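Local coordinates for protein putative phosphoglycolate phosphatase (Lactobacillus delbrueckii, PDB 2HI0) that probably hydrolyses phosphoglycolate to glycolate and phosphate, as a metal-dependent phosphatase of the haloacid dehalogenase (HAD) superfamily, at residues 5-10 / 184-189; 151-156 / 176-181. All coordinates share one frame; numbering follows the deposited sequence.

Interaction 1: 5-10 / 184-189. With NA (sodium ion), chain C.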
loop_
_atom_site.group_PDB
_atom_site.type_symbol
_atom_site.label_atom_id
_atom_site.label_comp_id
_atom_site.label_asym_id
_atom_site.label_seq_id
_atom_site.Cartn_x
_atom_site.Cartn_y
_atom_site.Cartn_z
ATOM N N LYS A 5 -1.250 14.993 -15.305
ATOM C CA LYS A 5 -1.128 16.176 -14.461
ATOM C C LYS A 5 -1.083 15.810 -12.955
ATOM O O LYS A 5 -0.733 16.641 -12.130
ATOM C CB LYS A 5 -2.302 17.118 -14.744
ATOM C CG LYS A 5 -2.298 17.650 -16.161
ATOM C CD LYS A 5 -3.500 18.553 -16.383
ATOM C CE LYS A 5 -3.722 18.930 -17.840
ATOM N NZ LYS A 5 -5.135 19.452 -17.954
ATOM N N ALA A 6 -1.449 14.578 -12.604
ATOM C CA ALA A 6 -1.393 14.115 -11.209
ATOM C C ALA A 6 -0.884 12.688 -11.154
ATOM O O ALA A 6 -1.281 11.871 -11.960
ATOM C CB ALA A 6 -2.756 14.230 -10.511
ATOM N N ALA A 7 -0.005 12.403 -10.184
ATOM C CA ALA A 7 0.521 11.033 -9.946
ATOM C C ALA A 7 0.181 10.721 -8.506
ATOM O O ALA A 7 0.559 11.454 -7.601
ATOM C CB ALA A 7 2.070 10.943 -10.178
ATOM N N ILE A 8 -0.593 9.655 -8.342
ATOM C CA ILE A 8 -1.147 9.220 -7.062
ATOM C C ILE A 8 -0.460 7.898 -6.732
ATOM O O ILE A 8 -0.588 6.921 -7.494
ATOM C CB ILE A 8 -2.661 9.038 -7.152
ATOM C CG1 ILE A 8 -3.336 10.297 -7.662
ATOM C CG2 ILE A 8 -3.226 8.678 -5.771
ATOM C CD1 ILE A 8 -4.861 10.034 -7.967
ATOM N N PHE A 9 0.281 7.881 -5.618
ATOM C CA PHE A 9 1.121 6.755 -5.231
ATOM C C PHE A 9 0.532 6.009 -4.026
ATOM O O PHE A 9 0.057 6.610 -3.045
ATOM C CB PHE A 9 2.502 7.217 -4.778
ATOM C CG PHE A 9 3.299 7.915 -5.843
ATOM C CD1 PHE A 9 3.071 9.240 -6.145
ATOM C CD2 PHE A 9 4.223 7.218 -6.584
ATOM C CE1 PHE A 9 3.805 9.869 -7.123
ATOM C CE2 PHE A 9 4.971 7.877 -7.558
ATOM C CZ PHE A 9 4.737 9.179 -7.822
ATOM N N ASP A 10 0.615 4.698 -4.094
ATOM C CA ASP A 10 0.549 3.869 -2.862
ATOM C C ASP A 10 1.846 4.109 -2.044
ATOM O O ASP A 10 2.824 4.682 -2.546
ATOM C CB ASP A 10 0.436 2.398 -3.226
ATOM C CG ASP A 10 0.113 1.520 -2.028
ATOM O OD1 ASP A 10 -0.565 1.953 -1.068
ATOM O OD2 ASP A 10 0.589 0.378 -2.050
ATOM N N LYS A 184 -6.332 12.401 -16.714
ATOM C CA LYS A 184 -5.006 13.004 -16.567
ATOM C C LYS A 184 -4.361 12.598 -15.247
ATOM O O LYS A 184 -3.397 13.239 -14.810
ATOM C CB LYS A 184 -5.080 14.555 -16.676
ATOM C CG LYS A 184 -5.364 15.099 -18.120
ATOM C CD LYS A 184 -4.138 14.903 -19.066
ATOM C CE LYS A 184 -4.295 15.633 -20.384
ATOM N NZ LYS A 184 -3.312 15.173 -21.437
ATOM N N CYS A 185 -4.913 11.569 -14.603
ATOM C CA CYS A 185 -4.324 10.993 -13.386
ATOM C C CYS A 185 -3.704 9.616 -13.680
ATOM O O CYS A 185 -4.178 8.890 -14.547
ATOM C CB CYS A 185 -5.391 10.809 -12.297
ATOM S SG CYS A 185 -6.070 12.291 -11.657
ATOM N N VAL A 186 -2.636 9.262 -12.963
ATOM C CA VAL A 186 -2.137 7.892 -12.986
ATOM C C VAL A 186 -1.919 7.424 -11.527
ATOM O O VAL A 186 -1.563 8.208 -10.659
ATOM C CB VAL A 186 -0.846 7.766 -13.858
ATOM C CG1 VAL A 186 0.295 8.602 -13.275
ATOM C CG2 VAL A 186 -0.413 6.300 -14.036
ATOM N N TYR A 187 -2.225 6.164 -11.284
ATOM C CA TYR A 187 -2.041 5.569 -9.967
ATOM C C TYR A 187 -0.831 4.649 -10.071
ATOM O O TYR A 187 -0.688 3.912 -11.038
ATOM C CB TYR A 187 -3.290 4.781 -9.533
ATOM C CG TYR A 187 -3.270 4.486 -8.052
ATOM C CD1 TYR A 187 -3.754 5.380 -7.093
ATOM C CD2 TYR A 187 -2.622 3.351 -7.605
ATOM C CE1 TYR A 187 -3.628 5.103 -5.720
ATOM C CE2 TYR A 187 -2.509 3.071 -6.248
ATOM C CZ TYR A 187 -3.012 3.948 -5.320
ATOM O OH TYR A 187 -2.850 3.645 -3.966
ATOM N N ILE A 188 0.018 4.667 -9.062
ATOM C CA ILE A 188 1.299 3.924 -9.071
ATOM C C ILE A 188 1.308 3.030 -7.842
ATOM O O ILE A 188 1.147 3.498 -6.726
ATOM C CB ILE A 188 2.491 4.840 -9.019
ATOM C CG1 ILE A 188 2.481 5.862 -10.181
ATOM C CG2 ILE A 188 3.801 3.999 -8.961
ATOM C CD1 ILE A 188 2.073 7.239 -9.718
ATOM N N GLY A 189 1.509 1.734 -8.037
ATOM C CA GLY A 189 1.570 0.843 -6.860
ATOM C C GLY A 189 2.203 -0.513 -7.150
ATOM O O GLY A 189 2.569 -0.793 -8.288
HETATM NA NA NA C . 1.480 -1.427 -1.468
HETATM O O HOH W 1 -0.767 -2.422 -2.567
#
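The metal site of this HAD-family protein sits where these two parallel strands end: Asp10, the residue just after strand 6-9, lies beside Tyr187 and Gly189 of strand 185-189, and its OD2 binds the sodium ion at 2.1 Å. Asp12 and Asp190 complete the protein ligands, while a salt bridge to Lys165 takes the other carboxylate oxygen, OD1. With CG anti to the backbone N (chi1 -170°), the Asp10 carboxylate projects beyond the strand end to the ion. Tyr187 OH lies 3.6 Å from Asp10 CB, and the carboxylate and ring planes are 27° apart; that hydroxyl also hydrogen-bonds Val132 O and Lys165 NZ, so Lys165 is shared between the two side chains.

After a forked start, in which Lys184 O accepts from both Lys5 N (2.8 Å) and Ala6 N, the donors of the backbone ladder alternate between strands. It ends with Asp10 N to Ile188 O, a 2.9 Å bond that is almost straight at 173°. Together these bonds join two central strands of the parallel sheet in the Rossmann-like HAD core, and Asp10 opens a DxDx(T/V) sequence, consistent with the family's catalytic signature.

Each sheet face has its own packing. On that of Ile8 and Tyr187, the two side chains cross at about a right angle, Ile8 CG2 meeting Tyr187 CD1 at 3.6 Å, and Ile8 O stands 3.5 Å above one face of the Tyr187 ring, offset toward its rim. On that of Phe9 and Ile188, the side chains run alongside one another, and Ile188 CD1 makes a CH-pi contact over the centre of the Phe9 ring. The same methyl, Ile188 CD1, reaches Ala7 CB at 3.7 Å.

Interaction 2: 151-156 / 176-181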
loop_
_atom_site.group_PDB
_atom_site.type_symbol
_atom_site.label_atom_id
_atom_site.label_comp_id
_atom_site.label_asym_id
_atom_site.label_seq_id
_atom_site.Cartn_x
_atom_site.Cartn_y
_atom_site.Cartn_z
ATOM N N SER A 151 6.233 17.688 -0.136
ATOM C CA SER A 151 6.246 16.996 -1.441
ATOM C C SER A 151 4.860 16.781 -2.037
ATOM O O SER A 151 4.669 16.904 -3.261
ATOM C CB SER A 151 6.934 15.632 -1.332
ATOM O OG SER A 151 8.331 15.810 -1.309
ATOM N N PHE A 152 3.899 16.463 -1.173
ATOM C CA PHE A 152 2.596 15.996 -1.612
ATOM C C PHE A 152 1.508 17.021 -1.441
ATOM O O PHE A 152 1.435 17.741 -0.430
ATOM C CB PHE A 152 2.223 14.681 -0.863
ATOM C CG PHE A 152 3.104 13.533 -1.211
ATOM C CD1 PHE A 152 3.045 12.956 -2.478
ATOM C CD2 PHE A 152 4.025 13.031 -0.297
ATOM C CE1 PHE A 152 3.886 11.879 -2.833
ATOM C CE2 PHE A 152 4.883 11.968 -0.665
ATOM C CZ PHE A 152 4.806 11.397 -1.915
ATOM N N ASP A 153 0.652 17.099 -2.437
ATOM C CA ASP A 153 -0.485 17.973 -2.381
ATOM C C ASP A 153 -1.621 17.374 -1.565
ATOM O O ASP A 153 -2.536 18.085 -1.181
ATOM C CB ASP A 153 -0.955 18.251 -3.804
ATOM C CG ASP A 153 0.132 18.926 -4.638
ATOM O OD1 ASP A 153 0.695 19.910 -4.157
ATOM O OD2 ASP A 153 0.485 18.443 -5.742
ATOM N N PHE A 154 -1.556 16.051 -1.339
ATOM C CA PHE A 154 -2.602 15.308 -0.679
ATOM C C PHE A 154 -2.026 13.993 -0.180
ATOM O O PHE A 154 -1.280 13.343 -0.893
ATOM C CB PHE A 154 -3.752 15.031 -1.658
ATOM C CG PHE A 154 -4.915 14.252 -1.053
ATOM C CD1 PHE A 154 -5.943 14.922 -0.402
ATOM C CD2 PHE A 154 -4.978 12.872 -1.147
ATOM C CE1 PHE A 154 -7.000 14.213 0.140
ATOM C CE2 PHE A 154 -6.033 12.185 -0.610
ATOM C CZ PHE A 154 -7.032 12.855 0.037
ATOM N N ALA A 155 -2.400 13.595 1.027
ATOM C CA ALA A 155 -1.970 12.315 1.571
ATOM C C ALA A 155 -3.088 11.794 2.447
ATOM O O ALA A 155 -3.651 12.541 3.259
ATOM C CB ALA A 155 -0.649 12.420 2.361
ATOM N N LEU A 156 -3.474 10.545 2.218
ATOM C CA LEU A 156 -4.539 9.913 2.991
ATOM C C LEU A 156 -4.265 8.419 3.163
ATOM O O LEU A 156 -3.967 7.718 2.193
ATOM C CB LEU A 156 -5.866 10.079 2.262
ATOM C CG LEU A 156 -7.104 9.493 2.963
ATOM C CD1 LEU A 156 -7.361 10.193 4.311
ATOM C CD2 LEU A 156 -8.309 9.606 1.982
ATOM N N LYS A 176 -10.833 15.041 -5.962
ATOM C CA LYS A 176 -11.557 16.237 -5.556
ATOM C C LYS A 176 -10.582 17.337 -5.138
ATOM O O LYS A 176 -10.656 18.452 -5.662
ATOM C CB LYS A 176 -12.560 15.833 -4.489
ATOM C CG LYS A 176 -13.352 16.840 -3.786
ATOM C CD LYS A 176 -14.451 16.023 -2.997
ATOM C CE LYS A 176 -14.482 16.310 -1.503
ATOM N NZ LYS A 176 -15.198 15.250 -0.701
ATOM N N VAL A 177 -9.611 17.002 -4.285
ATOM C CA VAL A 177 -8.700 18.024 -3.799
ATOM C C VAL A 177 -7.750 18.527 -4.935
ATOM O O VAL A 177 -7.483 19.720 -5.061
ATOM C CB VAL A 177 -7.877 17.498 -2.610
ATOM C CG1 VAL A 177 -6.696 18.479 -2.211
ATOM C CG2 VAL A 177 -8.819 17.254 -1.435
ATOM N N LEU A 178 -7.213 17.602 -5.717
ATOM C CA LEU A 178 -6.240 17.956 -6.755
ATOM C C LEU A 178 -6.925 18.727 -7.870
ATOM O O LEU A 178 -6.297 19.551 -8.513
ATOM C CB LEU A 178 -5.528 16.743 -7.380
ATOM C CG LEU A 178 -4.626 15.979 -6.415
ATOM C CD1 LEU A 178 -3.776 14.905 -7.134
ATOM C CD2 LEU A 178 -3.724 16.861 -5.600
ATOM N N GLY A 179 -8.190 18.440 -8.148
ATOM C CA GLY A 179 -8.896 19.142 -9.216
ATOM C C GLY A 179 -8.507 18.744 -10.645
ATOM O O GLY A 179 -8.784 19.480 -11.594
ATOM N N VAL A 180 -7.897 17.562 -10.792
ATOM C CA VAL A 180 -7.424 17.057 -12.086
ATOM C C VAL A 180 -8.408 16.019 -12.614
ATOM O O VAL A 180 -8.884 15.164 -11.852
ATOM C CB VAL A 180 -5.980 16.443 -11.939
ATOM C CG1 VAL A 180 -5.505 15.896 -13.241
ATOM C CG2 VAL A 180 -5.049 17.496 -11.436
ATOM N N PRO A 181 -8.750 16.093 -13.923
ATOM C CA PRO A 181 -9.621 15.082 -14.492
ATOM C C PRO A 181 -8.997 13.691 -14.372
ATOM O O PRO A 181 -7.762 13.530 -14.461
ATOM C CB PRO A 181 -9.755 15.509 -15.967
ATOM C CG PRO A 181 -9.441 16.975 -15.970
ATOM C CD PRO A 181 -8.380 17.127 -14.904
#
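Phe154 carries its ring trans to the backbone N (chi1 -180°), which extends it from strand 154-158 toward the last turn of helix 169-178, where Val177 has CG2 on the side of its own backbone N and CG1 trans to that N (chi1 170°). The two side chains cross at about a right angle. Val177 CG2 approaches the CD1-CE1 side of the ring obliquely, lying 3.8 Å from Phe154 CD1, with Phe154 CE1 almost as near. Glu173 and Cys174, from the preceding turn of the helix, touch the same phenylalanine.

A second point of contact lies one residue further along the helix. Leu178 CD2 meets Asp153 CB at 3.6 Å, so the aspartate contributes its methylene to this apolar packing. Its polar end is engaged separately: OD2 accepts a hydrogen bond from Leu129 N of the neighbouring strand 128-133. The same methyl, Leu178 CD2, is 4.3 Å from Phe154 CB and thus spans the consecutive residues Asp153 and Phe154.

No hydrogen bond joins the two segments, and 172 Å² of surface is buried between them, both sides summed; the evidence is for local van der Waals packing. Gly179, with positive phi (74°), is the first residue to leave the helical conformation and turns the chain away from the contact. Strand 154-158 is an edge strand of the parallel sheet, and the packing of the C-terminal turn of helix 169-178 against Asp153 and Phe154 is typical of the layered alpha/beta architecture of the Rossmann-like HAD core.

In the fold
From the N terminus, the chain first lays down strand 6-9, then runs through the helices from 19-32 to 87-103, helix 115-124, strand 128-133 and helix 137-147 before reaching 151-156. Helix 169-178 returns over the sheet, and interaction 2 closes a short loop with 19 residues between its segments. The chain then enters strand 185-189, where interaction 1 closes a much longer loop with 173 intervening residues, so interaction 2 is nested within it. The contacts touch directly: Leu178 CD1 lies 3.6 Å from Ala6 CB, and Val180 CG1 is 3.7 Å from Lys5 CB. The end of helix 169-178 and the loop after it thus link edge strand 154-158 to central strand 6-9.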